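Local coordinates for L-talarate/galactarate dehydratase (Salmonella typhimurium, PDB 2PP0), which catalyses the magnesium-dependent dehydration of L-talarate and galactarate to 5-keto-4-deoxy-D-glucarate, and in competition epimerises L-talarate to galactarate, at residues B[30-35]-B[64-69]. Residues are numbered along the deposited sequence; the frame is centred on the assembly and turned at random.
Sequences WVKLSL and IAEIRS
Trp-30 and Arg-68 run side by side off neighbouring antiparallel strands, the aliphatic part of the arginine meeting the benzo ring of the indole obliquely, with CD of Arg-68 3.5 Å from CE3 of Trp-30. The guanidinium plane is turned 42° from the ring and presents its edge to CZ3, so the indole meets the arginine mainly through methylenes. With CG anti to its own backbone N (chi1 -177°), the indole leans toward residues 64-69 and also brings CZ3 near CB of Glu-66.

Next along this face, the extended Lys-32 lies beside Glu-66, its CD 3.6 Å from OE2 of Glu-66. Their charged ends stay beyond salt-bridge range, NZ of Lys-32 being 4.3 Å from OE2 of Glu-66; that carboxylate is instead paired with Arg-385. A water lies 2.7 Å from both OE2 of Glu-66 and OG of Ser-34, and also bonds the carbonyl O of Lys-32, tying the two strands together above their backbone ladder.

Behind these groups, the hydrogen-bonded pairs Trp-30/Arg-68, Lys-32/Glu-66 and Ser-34/Ile-64 set the register. The bond from N of Lys-32 to O of Glu-66 is 2.8 Å, whereas the one from N of Trp-30 to O of Arg-68 is weak. The other face is apolar: CD2 of Leu-33 packs on CB of Ala-65, and Val-31 faces Ile-67; Leu-33 packs against helix 86-96, Ala-65 and Ile-67 against helix 127-146.

Farther out, strand 388-395 flanks 28-40, and its Glu-393 accepts a hydrogen bond from NE1 of Trp-30. A meandering antiparallel sheet with helices packed on one face is characteristic of the N-terminal capping domain of the enolase superfamily, here joined by a strand from the C-terminal end of the chain.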
# COMPACT_ATOMS: atom_id res chain seq x y z
N TRP B 30 -7.72 7.23 -24.67
CA TRP B 30 -7.05 8.44 -25.13
C TRP B 30 -6.04 8.95 -24.12
O TRP B 30 -6.28 8.92 -22.91
CB TRP B 30 -8.10 9.53 -25.37
CG TRP B 30 -7.57 10.81 -25.91
CD1 TRP B 30 -7.26 11.10 -27.21
CD2 TRP B 30 -7.32 12.02 -25.16
NE1 TRP B 30 -6.86 12.41 -27.32
CE2 TRP B 30 -6.88 12.99 -26.08
CE3 TRP B 30 -7.43 12.36 -23.81
CZ2 TRP B 30 -6.55 14.29 -25.69
CZ3 TRP B 30 -7.11 13.66 -23.42
CH2 TRP B 30 -6.67 14.61 -24.36
N VAL B 31 -4.90 9.43 -24.63
CA VAL B 31 -3.84 9.98 -23.79
C VAL B 31 -3.21 11.19 -24.46
O VAL B 31 -2.95 11.16 -25.66
CB VAL B 31 -2.70 8.96 -23.57
CG1 VAL B 31 -1.69 9.54 -22.58
CG2 VAL B 31 -3.24 7.64 -23.08
N LYS B 32 -2.96 12.24 -23.69
CA LYS B 32 -2.32 13.44 -24.21
C LYS B 32 -1.14 13.83 -23.33
O LYS B 32 -1.30 14.03 -22.12
CB LYS B 32 -3.28 14.62 -24.28
CG LYS B 32 -2.63 15.87 -24.83
CD LYS B 32 -3.58 17.05 -24.83
CE LYS B 32 -2.90 18.29 -25.38
NZ LYS B 32 -3.76 19.48 -25.26
N LEU B 33 0.03 13.95 -23.94
CA LEU B 33 1.23 14.33 -23.21
C LEU B 33 1.63 15.74 -23.62
O LEU B 33 1.49 16.11 -24.79
CB LEU B 33 2.38 13.37 -23.51
CG LEU B 33 2.11 11.88 -23.28
CD1 LEU B 33 3.33 11.07 -23.68
CD2 LEU B 33 1.76 11.63 -21.81
N SER B 34 2.11 16.52 -22.66
CA SER B 34 2.53 17.88 -22.94
C SER B 34 3.86 18.21 -22.28
O SER B 34 4.15 17.73 -21.18
CB SER B 34 1.48 18.88 -22.45
OG SER B 34 0.25 18.72 -23.13
N LEU B 35 4.67 19.01 -22.96
CA LEU B 35 5.94 19.47 -22.42
C LEU B 35 5.81 20.97 -22.36
O LEU B 35 5.72 21.64 -23.40
CB LEU B 35 7.12 19.09 -23.33
CG LEU B 35 8.45 19.72 -22.87
CD1 LEU B 35 8.75 19.30 -21.44
CD2 LEU B 35 9.59 19.30 -23.81
N ILE B 64 3.23 16.88 -18.63
CA ILE B 64 1.87 16.57 -18.22
C ILE B 64 1.27 15.41 -18.98
O ILE B 64 1.51 15.24 -20.18
CB ILE B 64 0.96 17.80 -18.45
CG1 ILE B 64 1.60 19.04 -17.83
CG2 ILE B 64 -0.42 17.57 -17.84
CD1 ILE B 64 0.93 20.33 -18.24
N ALA B 65 0.48 14.60 -18.28
CA ALA B 65 -0.21 13.48 -18.91
C ALA B 65 -1.70 13.62 -18.60
O ALA B 65 -2.09 13.94 -17.47
CB ALA B 65 0.31 12.16 -18.37
N GLU B 66 -2.52 13.41 -19.62
CA GLU B 66 -3.97 13.48 -19.47
C GLU B 66 -4.48 12.17 -20.06
O GLU B 66 -4.12 11.81 -21.18
CB GLU B 66 -4.53 14.67 -20.24
CG GLU B 66 -4.00 16.01 -19.74
CD GLU B 66 -4.41 17.16 -20.64
OE1 GLU B 66 -5.62 17.46 -20.71
OE2 GLU B 66 -3.51 17.76 -21.28
N ILE B 67 -5.29 11.45 -19.28
CA ILE B 67 -5.82 10.16 -19.70
C ILE B 67 -7.35 10.15 -19.58
O ILE B 67 -7.90 10.64 -18.60
CB ILE B 67 -5.26 9.02 -18.80
CG1 ILE B 67 -3.73 9.05 -18.81
CG2 ILE B 67 -5.76 7.66 -19.30
CD1 ILE B 67 -3.09 8.01 -17.87
N ARG B 68 -8.02 9.62 -20.60
CA ARG B 68 -9.48 9.54 -20.60
C ARG B 68 -9.89 8.10 -20.87
O ARG B 68 -9.34 7.44 -21.74
CB ARG B 68 -10.08 10.49 -21.64
CG ARG B 68 -10.10 11.93 -21.14
CD ARG B 68 -10.50 12.94 -22.21
NE ARG B 68 -10.43 14.29 -21.66
CZ ARG B 68 -11.30 14.79 -20.78
NH1 ARG B 68 -12.32 14.05 -20.35
NH2 ARG B 68 -11.13 16.01 -20.30
N SER B 69 -10.87 7.62 -20.10
CA SER B 69 -11.34 6.25 -20.25
C SER B 69 -12.64 6.13 -21.04
O SER B 69 -13.38 7.10 -21.21
CB SER B 69 -11.54 5.62 -18.87
OG SER B 69 -12.63 6.23 -18.20
O HOH W 1 -1.00 16.89 -21.54